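Local coordinates for GTPase-activating protein skywalker (Drosophila melanogaster, PDB 6R82) that acts as a GTPase-activating protein for Rab35 in synaptic vesicle protein recycling, and is represented here by its TLDc domain, at residues L33-E38 with Y48-Q53; L59-C64 with F174-L179; T98-L103 with F163-L168. All blocks are in the same frame, centred on the assembly; numbering follows the deposited sequence.

Contact 1: residues L33-E38 with Y48-Q53; sequences LLYTTE and YVRVEQ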
loop_
_atom_site.group_PDB
_atom_site.type_symbol
_atom_site.label_atom_id
_atom_site.label_comp_id
_atom_site.label_asym_id
_atom_site.label_seq_id
_atom_site.Cartn_x
_atom_site.Cartn_y
_atom_site.Cartn_z
ATOM N N LEU A 33 -14.410 -0.547 -0.222
ATOM C CA LEU A 33 -13.671 0.454 0.533
ATOM C C LEU A 33 -13.640 0.064 2.007
ATOM O O LEU A 33 -14.691 0.005 2.653
ATOM C CB LEU A 33 -14.338 1.819 0.358
ATOM C CG LEU A 33 -13.708 2.923 1.205
ATOM C CD1 LEU A 33 -12.351 3.271 0.588
ATOM C CD2 LEU A 33 -14.628 4.146 1.323
ATOM N N LEU A 34 -12.440 -0.197 2.545
ATOM C CA LEU A 34 -12.300 -0.576 3.958
ATOM C C LEU A 34 -12.073 0.618 4.880
ATOM O O LEU A 34 -12.497 0.585 6.044
ATOM C CB LEU A 34 -11.124 -1.547 4.150
ATOM C CG LEU A 34 -11.088 -2.768 3.223
ATOM C CD1 LEU A 34 -9.799 -3.561 3.422
ATOM C CD2 LEU A 34 -12.322 -3.657 3.477
ATOM N N TYR A 35 -11.393 1.654 4.395
ATOM C CA TYR A 35 -10.918 2.734 5.251
ATOM C C TYR A 35 -10.660 3.948 4.388
ATOM O O TYR A 35 -10.018 3.829 3.336
ATOM C CB TYR A 35 -9.621 2.351 5.989
ATOM C CG TYR A 35 -9.096 3.458 6.917
ATOM C CD1 TYR A 35 -9.620 3.625 8.198
ATOM C CD2 TYR A 35 -8.102 4.335 6.501
ATOM C CE1 TYR A 35 -9.163 4.625 9.039
ATOM C CE2 TYR A 35 -7.637 5.340 7.340
ATOM C CZ TYR A 35 -8.173 5.474 8.603
ATOM O OH TYR A 35 -7.728 6.470 9.440
ATOM N N THR A 36 -11.134 5.110 4.839
ATOM C CA THR A 36 -10.771 6.370 4.209
ATOM C C THR A 36 -10.591 7.449 5.268
ATOM O O THR A 36 -11.403 7.577 6.190
ATOM C CB THR A 36 -11.815 6.832 3.182
ATOM O OG1 THR A 36 -11.466 8.145 2.721
ATOM C CG2 THR A 36 -13.189 6.886 3.807
ATOM N N THR A 37 -9.531 8.236 5.110
ATOM C CA THR A 37 -9.259 9.334 6.030
ATOM C C THR A 37 -10.312 10.429 5.943
ATOM O O THR A 37 -10.410 11.252 6.857
ATOM C CB THR A 37 -7.883 9.912 5.741
ATOM O OG1 THR A 37 -7.792 10.213 4.343
ATOM C CG2 THR A 37 -6.808 8.898 6.085
ATOM N N GLU A 38 -11.117 10.439 4.878
ATOM C CA GLU A 38 -12.206 11.398 4.765
ATOM C C GLU A 38 -13.367 11.095 5.708
ATOM O O GLU A 38 -14.163 12.000 5.984
ATOM C CB GLU A 38 -12.714 11.447 3.319
ATOM C CG GLU A 38 -11.853 12.288 2.363
ATOM C CD GLU A 38 -12.597 12.671 1.080
ATOM O OE1 GLU A 38 -13.096 13.820 0.987
ATOM O OE2 GLU A 38 -12.685 11.817 0.168
ATOM N N TYR A 48 -5.816 0.194 11.683
ATOM C CA TYR A 48 -5.673 -1.235 11.973
ATOM C C TYR A 48 -7.020 -1.866 12.290
ATOM O O TYR A 48 -7.344 -2.949 11.791
ATOM C CB TYR A 48 -4.713 -1.463 13.142
ATOM C CG TYR A 48 -3.288 -1.084 12.851
ATOM C CD1 TYR A 48 -2.697 -1.401 11.637
ATOM C CD2 TYR A 48 -2.525 -0.391 13.795
ATOM C CE1 TYR A 48 -1.387 -1.043 11.357
ATOM C CE2 TYR A 48 -1.207 -0.037 13.527
ATOM C CZ TYR A 48 -0.650 -0.351 12.318
ATOM O OH TYR A 48 0.649 0.008 12.056
ATOM N N VAL A 49 -7.816 -1.204 13.134
ATOM C CA VAL A 49 -9.093 -1.767 13.552
ATOM C C VAL A 49 -9.956 -2.109 12.334
ATOM O O VAL A 49 -10.659 -3.131 12.313
ATOM C CB VAL A 49 -9.809 -0.788 14.503
ATOM C CG1 VAL A 49 -11.238 -1.208 14.710
ATOM C CG2 VAL A 49 -9.058 -0.693 15.857
ATOM N N ARG A 50 -9.891 -1.281 11.293
ATOM C CA ARG A 50 -10.769 -1.476 10.145
ATOM C C ARG A 50 -10.189 -2.412 9.085
ATOM O O ARG A 50 -10.949 -3.132 8.428
ATOM C CB ARG A 50 -11.123 -0.121 9.521
ATOM C CG ARG A 50 -12.324 0.523 10.232
ATOM C CD ARG A 50 -12.965 1.657 9.447
ATOM N NE ARG A 50 -14.138 2.202 10.147
ATOM C CZ ARG A 50 -15.397 1.848 9.896
ATOM N NH1 ARG A 50 -15.682 0.950 8.948
ATOM N NH2 ARG A 50 -16.379 2.397 10.583
ATOM N N VAL A 51 -8.875 -2.438 8.877
ATOM C CA VAL A 51 -8.324 -3.131 7.713
ATOM C C VAL A 51 -7.574 -4.411 8.049
ATOM O O VAL A 51 -7.261 -5.180 7.123
ATOM C CB VAL A 51 -7.409 -2.211 6.868
ATOM C CG1 VAL A 51 -8.044 -0.837 6.657
ATOM C CG2 VAL A 51 -6.008 -2.089 7.478
ATOM N N GLU A 52 -7.248 -4.667 9.319
ATOM C CA GLU A 52 -6.100 -5.545 9.583
ATOM C C GLU A 52 -6.364 -7.020 9.305
ATOM O O GLU A 52 -5.402 -7.782 9.150
ATOM C CB GLU A 52 -5.617 -5.378 11.031
ATOM C CG GLU A 52 -6.529 -5.953 12.099
ATOM C CD GLU A 52 -5.960 -5.698 13.502
ATOM O OE1 GLU A 52 -4.777 -5.281 13.608
ATOM O OE2 GLU A 52 -6.687 -5.913 14.489
ATOM N N GLN A 53 -7.623 -7.455 9.210
ATOM C CA GLN A 53 -7.902 -8.853 8.872
ATOM C C GLN A 53 -8.226 -9.085 7.387
ATOM O O GLN A 53 -8.519 -10.228 6.999
ATOM C CB GLN A 53 -9.033 -9.393 9.756
ATOM C CG GLN A 53 -8.655 -9.519 11.271
ATOM C CD GLN A 53 -7.681 -10.675 11.551
ATOM O OE1 GLN A 53 -6.963 -11.131 10.663
ATOM N NE2 GLN A 53 -7.680 -11.166 12.788
HETATM O O HOH W 1 -14.476 -1.063 7.062
#
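No direct hydrogen bond joins Leu34 and Tyr35 to Arg50 and Val51; a single water carries the polar link instead. It donates to Leu34 O at 2.8 Å and accepts from Arg50 NH1 at 3.0 Å, lying at the edge of the guanidinium in its plane. Arg50 reaches it with a chain extended from CG to NE, whose CD passes 3.6 Å from Leu34 O and meets the edge of the Tyr35 ring at CD1, 4.1 Å away. The arginine chain and the tyrosine cross at about a right angle. The rest of the contact is apolar and rests on one methyl: Val51 CG1 touches Tyr35 CB at 3.6 Å and Leu34 CB at 4.0 Å. That methyl stands anti to the carbonyl carbon of Val51 (chi1 -45°), which brings it against two consecutive strand residues. Leu34 and Tyr35 both pair with Val181 in a classic beta bulge; of the two, Leu34 is the one whose CB points toward the helix, and its side chain also touches His54. The contact thus lays Arg50 and Val51 of helix 44-51 against the bulged part of strand 30-36, whose antiparallel neighbour in the sheet is strand 173-185.

Contact 2: residues L59-C64 with F174-L179; sequences LMIKTC and FEIRVL
Strand 59-63 runs antiparallel to residues 178-179, with Ile61 opposite Leu179 and Lys62 opposite Val178, but the register slips by one before Thr63 pairs with Ile176, and the chain turns a corner at Arg177. This is a classic beta bulge: Arg177 and Val178 both face Lys62, whose O accepts from Arg177 N at 2.7 Å and Val178 N at 3.2 Å, both in the carbonyl plane. The first bond is bent (138° at the hydrogen), the second straighter at 161°. Lys62 N gives a nearly linear bond to Val178 O, and past the bulge Cys64 N donates to Glu175 O.

On one face, Leu179 CD1 touches both Ile61 CG1 (3.6 Å) and Leu59 CD2 (3.7 Å). The other branch of Ile61, CG2, meets Ile176 CG1 and Phe174 CE1, each 4.1 Å away; Ile176 CG1 in turn lies at the edge of the phenylalanine ring. The Thr63 side chain crosses that of Phe174 at about a right angle, with CG2 3.8 Å from Phe174 CB. Phe174 CG sits between its backbone N and carbonyl carbon (chi1 55°), a torsion that brings the ring to Thr63 CG2 and Ile61 CG2. On the other face Lys62 lies alongside Val178, tightly packed with CD 3.3 Å from CG1.

Glu175 directs its carboxylate to Arg153, and Thr63 OG1 bonds Glu67. The chemistry implies an apolar face turned inward to Met148 of strand 146-149, while the carbonyl of Lys62, gripped by two N-H groups, bridges the corner between the flanking bonds to Val178 O and Glu175 O.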
loop_
_atom_site.group_PDB
_atom_site.type_symbol
_atom_site.label_atom_id
_atom_site.label_comp_id
_atom_site.label_asym_id
_atom_site.label_seq_id
_atom_site.Cartn_x
_atom_site.Cartn_y
_atom_site.Cartn_z
ATOM N N LEU A 59 -3.769 0.030 -1.379
ATOM C CA LEU A 59 -3.584 1.273 -0.645
ATOM C C LEU A 59 -3.365 2.399 -1.648
ATOM O O LEU A 59 -2.521 2.275 -2.540
ATOM C CB LEU A 59 -2.397 1.147 0.316
ATOM C CG LEU A 59 -2.299 2.194 1.421
ATOM C CD1 LEU A 59 -1.787 1.566 2.719
ATOM C CD2 LEU A 59 -1.395 3.322 0.959
ATOM N N MET A 60 -4.129 3.479 -1.514
ATOM C CA MET A 60 -4.049 4.611 -2.434
ATOM C C MET A 60 -3.867 5.907 -1.657
ATOM O O MET A 60 -4.701 6.249 -0.817
ATOM C CB MET A 60 -5.295 4.703 -3.312
ATOM C CG MET A 60 -4.999 5.345 -4.664
ATOM S SD MET A 60 -6.310 5.034 -5.845
ATOM C CE MET A 60 -6.425 3.236 -5.786
ATOM N N ILE A 61 -2.802 6.641 -1.968
ATOM C CA ILE A 61 -2.474 7.898 -1.303
ATOM C C ILE A 61 -2.652 9.038 -2.294
ATOM O O ILE A 61 -2.123 8.990 -3.412
ATOM C CB ILE A 61 -1.039 7.891 -0.749
ATOM C CG1 ILE A 61 -0.893 6.811 0.324
ATOM C CG2 ILE A 61 -0.660 9.277 -0.196
ATOM C CD1 ILE A 61 0.525 6.374 0.569
ATOM N N LYS A 62 -3.379 10.066 -1.874
ATOM C CA LYS A 62 -3.480 11.325 -2.602
ATOM C C LYS A 62 -2.800 12.398 -1.749
ATOM O O LYS A 62 -3.251 12.687 -0.634
ATOM C CB LYS A 62 -4.942 11.664 -2.893
ATOM C CG LYS A 62 -5.600 10.783 -3.989
ATOM C CD LYS A 62 -7.012 10.316 -3.596
ATOM C CE LYS A 62 -7.354 8.949 -4.182
ATOM N NZ LYS A 62 -6.626 7.833 -3.500
ATOM N N THR A 63 -1.710 12.971 -2.261
ATOM C CA THR A 63 -0.984 14.000 -1.522
ATOM C C THR A 63 -1.588 15.383 -1.753
ATOM O O THR A 63 -2.320 15.621 -2.717
ATOM C CB THR A 63 0.495 14.034 -1.914
ATOM O OG1 THR A 63 0.660 14.768 -3.133
ATOM C CG2 THR A 63 1.042 12.630 -2.082
ATOM N N CYS A 64 -1.261 16.310 -0.845
ATOM C CA CYS A 64 -1.678 17.699 -1.014
ATOM C C CYS A 64 -1.037 18.344 -2.235
ATOM O O CYS A 64 -1.535 19.367 -2.715
ATOM C CB CYS A 64 -1.343 18.508 0.241
ATOM S SG CYS A 64 -2.171 17.945 1.764
ATOM N N PHE A 174 5.845 14.101 1.677
ATOM C CA PHE A 174 4.511 14.481 1.246
ATOM C C PHE A 174 3.619 14.624 2.464
ATOM O O PHE A 174 3.910 14.096 3.541
ATOM C CB PHE A 174 3.915 13.462 0.256
ATOM C CG PHE A 174 3.885 12.038 0.767
ATOM C CD1 PHE A 174 2.780 11.549 1.452
ATOM C CD2 PHE A 174 4.961 11.186 0.551
ATOM C CE1 PHE A 174 2.758 10.241 1.919
ATOM C CE2 PHE A 174 4.945 9.888 1.013
ATOM C CZ PHE A 174 3.845 9.413 1.701
ATOM N N GLU A 175 2.537 15.367 2.279
ATOM C CA GLU A 175 1.434 15.399 3.219
ATOM C C GLU A 175 0.241 14.710 2.574
ATOM O O GLU A 175 -0.011 14.882 1.376
ATOM C CB GLU A 175 1.062 16.825 3.611
ATOM C CG GLU A 175 0.336 16.904 4.937
ATOM C CD GLU A 175 -0.360 18.228 5.141
ATOM O OE1 GLU A 175 -0.261 19.089 4.243
ATOM O OE2 GLU A 175 -1.005 18.409 6.195
ATOM N N ILE A 176 -0.484 13.934 3.370
ATOM C CA ILE A 176 -1.579 13.111 2.873
ATOM C C ILE A 176 -2.852 13.943 2.867
ATOM O O ILE A 176 -3.302 14.412 3.918
ATOM C CB ILE A 176 -1.747 11.844 3.725
ATOM C CG1 ILE A 176 -0.523 10.944 3.540
ATOM C CG2 ILE A 176 -3.039 11.107 3.352
ATOM C CD1 ILE A 176 0.181 10.594 4.833
ATOM N N ARG A 177 -3.426 14.138 1.681
ATOM C CA ARG A 177 -4.743 14.754 1.601
ATOM C C ARG A 177 -5.832 13.735 1.905
ATOM O O ARG A 177 -6.741 14.003 2.696
ATOM C CB ARG A 177 -4.963 15.374 0.223
ATOM C CG ARG A 177 -6.136 16.336 0.193
ATOM C CD ARG A 177 -6.644 16.562 -1.219
ATOM N NE ARG A 177 -5.576 16.949 -2.137
ATOM C CZ ARG A 177 -5.775 17.587 -3.289
ATOM N NH1 ARG A 177 -7.008 17.920 -3.664
ATOM N NH2 ARG A 177 -4.744 17.897 -4.067
ATOM N N VAL A 178 -5.756 12.560 1.287
ATOM C CA VAL A 178 -6.661 11.467 1.619
ATOM C C VAL A 178 -5.937 10.146 1.391
ATOM O O VAL A 178 -5.138 9.996 0.458
ATOM C CB VAL A 178 -7.986 11.567 0.828
ATOM C CG1 VAL A 178 -7.712 11.711 -0.646
ATOM C CG2 VAL A 178 -8.885 10.352 1.104
ATOM N N LEU A 179 -6.174 9.209 2.299
ATOM C CA LEU A 179 -5.714 7.840 2.149
ATOM C C LEU A 179 -6.927 6.924 2.074
ATOM O O LEU A 179 -7.885 7.093 2.834
ATOM C CB LEU A 179 -4.805 7.434 3.309
ATOM C CG LEU A 179 -4.372 5.972 3.217
ATOM C CD1 LEU A 179 -2.875 5.882 3.232
ATOM C CD2 LEU A 179 -4.964 5.196 4.367
#

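Contact 3: residues T98-L103 with F163-L168; sequences TFLFSL and FNNPPL
Strand 99-103 and the irregular loop 163-168 share no backbone hydrogen bonds; the chains stay apart, with CA atoms 7.4 Å from each other at Leu100 and Phe163 and 6.3 Å at Ser102 and Leu168, and side chains fill the interval.

Leu100 and Phe163 carry most of the contact. Leu100 CG stands over one face of the phenylalanine ring in a CH-pi contact, 4.0 Å from the centroid and 29° off the normal. Its CD1 lies by the CB end of the ring, 3.5 Å from both CD2 and CB of Phe163, and comes within 3.7 Å of Asn165 CG. The same methyl thus touches both the ring and the amide, which lie roughly at right angles about it. The far end of the ring meets the start of the strand: Thr98 O lies at its edge, near the plane, 3.3 Å from CE1, while Thr98 CG2 touches CZ. With CG anti to its carbonyl carbon (chi1 -65°), Phe163 sends its ring from the loop toward this point.

Asn165 is bound chiefly to its own loop. Its ND2 donates to Pro166 O from above the carbonyl plane and also to Asp158 O, and its OD1 accepts from Cys160 N. Farther along, Leu168 approaches Ser102 only loosely, and its side chain rests on Phe69 and Tyr110.

The chemistry is therefore largely apolar across the gap, apart from the Thr98 carbonyl at the ring edge, and polar within the loop: hydrogen bonds to Asp158 O and Cys160 N hold the amide, and leucine-on-phenylalanine packing seats the loop on the strand.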
loop_
_atom_site.group_PDB
_atom_site.type_symbol
_atom_site.label_atom_id
_atom_site.label_comp_id
_atom_site.label_asym_id
_atom_site.label_seq_id
_atom_site.Cartn_x
_atom_site.Cartn_y
_atom_site.Cartn_z
ATOM N N THR A 98 3.194 -8.448 -3.615
ATOM C CA THR A 98 3.131 -7.032 -3.266
ATOM C C THR A 98 3.837 -6.202 -4.336
ATOM O O THR A 98 4.890 -6.591 -4.839
ATOM C CB THR A 98 3.804 -6.809 -1.900
ATOM O OG1 THR A 98 3.117 -7.558 -0.882
ATOM C CG2 THR A 98 3.852 -5.335 -1.537
ATOM N N PHE A 99 3.258 -5.054 -4.699
ATOM C CA PHE A 99 3.924 -4.183 -5.660
ATOM C C PHE A 99 3.535 -2.746 -5.384
ATOM O O PHE A 99 2.479 -2.476 -4.805
ATOM C CB PHE A 99 3.610 -4.553 -7.129
ATOM C CG PHE A 99 2.154 -4.350 -7.552
ATOM C CD1 PHE A 99 1.691 -3.107 -7.978
ATOM C CD2 PHE A 99 1.272 -5.423 -7.570
ATOM C CE1 PHE A 99 0.369 -2.930 -8.391
ATOM C CE2 PHE A 99 -0.053 -5.262 -7.988
ATOM C CZ PHE A 99 -0.510 -4.011 -8.384
ATOM N N LEU A 100 4.404 -1.828 -5.803
ATOM C CA LEU A 100 4.139 -0.396 -5.755
ATOM C C LEU A 100 3.622 0.100 -7.098
ATOM O O LEU A 100 3.896 -0.475 -8.151
ATOM C CB LEU A 100 5.399 0.397 -5.409
ATOM C CG LEU A 100 6.271 -0.006 -4.234
ATOM C CD1 LEU A 100 7.647 0.608 -4.436
ATOM C CD2 LEU A 100 5.619 0.491 -2.953
ATOM N N PHE A 101 2.899 1.209 -7.050
ATOM C CA PHE A 101 2.464 1.879 -8.262
ATOM C C PHE A 101 2.458 3.378 -8.009
ATOM O O PHE A 101 2.424 3.833 -6.861
ATOM C CB PHE A 101 1.069 1.408 -8.708
ATOM C CG PHE A 101 -0.032 1.798 -7.765
ATOM C CD1 PHE A 101 -0.663 3.025 -7.873
ATOM C CD2 PHE A 101 -0.429 0.935 -6.755
ATOM C CE1 PHE A 101 -1.674 3.391 -6.995
ATOM C CE2 PHE A 101 -1.441 1.286 -5.878
ATOM C CZ PHE A 101 -2.067 2.520 -5.997
ATOM N N SER A 102 2.481 4.138 -9.104
ATOM C CA SER A 102 2.163 5.557 -9.087
ATOM C C SER A 102 1.222 5.849 -10.243
ATOM O O SER A 102 1.340 5.249 -11.314
ATOM C CB SER A 102 3.422 6.444 -9.202
ATOM O OG SER A 102 4.308 5.968 -10.201
ATOM N N LEU A 103 0.281 6.761 -10.015
ATOM C CA LEU A 103 -0.626 7.214 -11.060
ATOM C C LEU A 103 -0.343 8.634 -11.540
ATOM O O LEU A 103 -0.521 8.909 -12.728
ATOM C CB LEU A 103 -2.083 7.119 -10.577
ATOM C CG LEU A 103 -2.620 5.700 -10.348
ATOM C CD1 LEU A 103 -4.130 5.704 -10.130
ATOM C CD2 LEU A 103 -2.254 4.794 -11.511
ATOM N N PHE A 163 11.952 -3.057 -4.512
ATOM C CA PHE A 163 11.209 -2.684 -5.703
ATOM C C PHE A 163 11.992 -1.849 -6.710
ATOM O O PHE A 163 11.474 -1.601 -7.804
ATOM C CB PHE A 163 9.937 -1.927 -5.300
ATOM C CG PHE A 163 8.966 -2.776 -4.542
ATOM C CD1 PHE A 163 8.396 -3.895 -5.141
ATOM C CD2 PHE A 163 8.657 -2.493 -3.217
ATOM C CE1 PHE A 163 7.511 -4.705 -4.443
ATOM C CE2 PHE A 163 7.765 -3.292 -2.511
ATOM C CZ PHE A 163 7.191 -4.399 -3.120
ATOM N N ASN A 164 13.212 -1.411 -6.378
ATOM C CA ASN A 164 14.076 -0.633 -7.276
ATOM C C ASN A 164 13.332 0.532 -7.919
ATOM O O ASN A 164 13.429 0.777 -9.122
ATOM C CB ASN A 164 14.707 -1.518 -8.347
ATOM C CG ASN A 164 15.985 -0.916 -8.912
ATOM O OD1 ASN A 164 15.943 -0.045 -9.786
ATOM N ND2 ASN A 164 17.128 -1.366 -8.403
ATOM N N ASN A 165 12.592 1.251 -7.108
ATOM C CA ASN A 165 11.747 2.345 -7.544
ATOM C C ASN A 165 12.457 3.677 -7.374
ATOM O O ASN A 165 13.422 3.787 -6.613
ATOM C CB ASN A 165 10.457 2.362 -6.723
ATOM C CG ASN A 165 10.730 2.456 -5.240
ATOM O OD1 ASN A 165 11.306 1.539 -4.656
ATOM N ND2 ASN A 165 10.332 3.565 -4.621
ATOM N N PRO A 166 12.003 4.715 -8.069
ATOM C CA PRO A 166 12.377 6.073 -7.693
ATOM C C PRO A 166 11.404 6.607 -6.660
ATOM O O PRO A 166 10.324 6.028 -6.467
ATOM C CB PRO A 166 12.253 6.840 -9.016
ATOM C CG PRO A 166 11.092 6.171 -9.680
ATOM C CD PRO A 166 11.213 4.698 -9.314
ATOM N N PRO A 167 11.745 7.693 -5.970
ATOM C CA PRO A 167 10.737 8.382 -5.158
ATOM C C PRO A 167 9.460 8.600 -5.958
ATOM O O PRO A 167 9.486 9.106 -7.079
ATOM C CB PRO A 167 11.427 9.700 -4.796
ATOM C CG PRO A 167 12.879 9.319 -4.712
ATOM C CD PRO A 167 13.091 8.269 -5.788
ATOM N N LEU A 168 8.334 8.173 -5.389
ATOM C CA LEU A 168 7.066 8.179 -6.111
ATOM C C LEU A 168 6.445 9.568 -6.212
ATOM O O LEU A 168 5.404 9.725 -6.862
ATOM C CB LEU A 168 6.091 7.192 -5.460
ATOM C CG LEU A 168 6.731 5.857 -5.060
ATOM C CD1 LEU A 168 5.846 5.092 -4.096
ATOM C CD2 LEU A 168 7.025 5.016 -6.287
#

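From the N terminus, contact 1 comes first, closing a short loop in which helix 44-51 folds back on strand 30-36. The chain then enters strand 57-63, where contact 2 opens; it closes only at strand 173-185, about 110 residues later. Contact 3 begins and ends within that long excursion, joining strand 99-104 to the loop preceding strand 173-185. Contacts 1 and 2 meet where Thr37 OG1 probably hydrogen-bonds Leu179 N, and contacts 2 and 3 meet where the Phe101 ring packs on Leu59 and Met60. Contacts 1 and 3 do not touch, lying on opposite sides of the chain's centre. All three reach the antiparallel sheet of the TLDc domain.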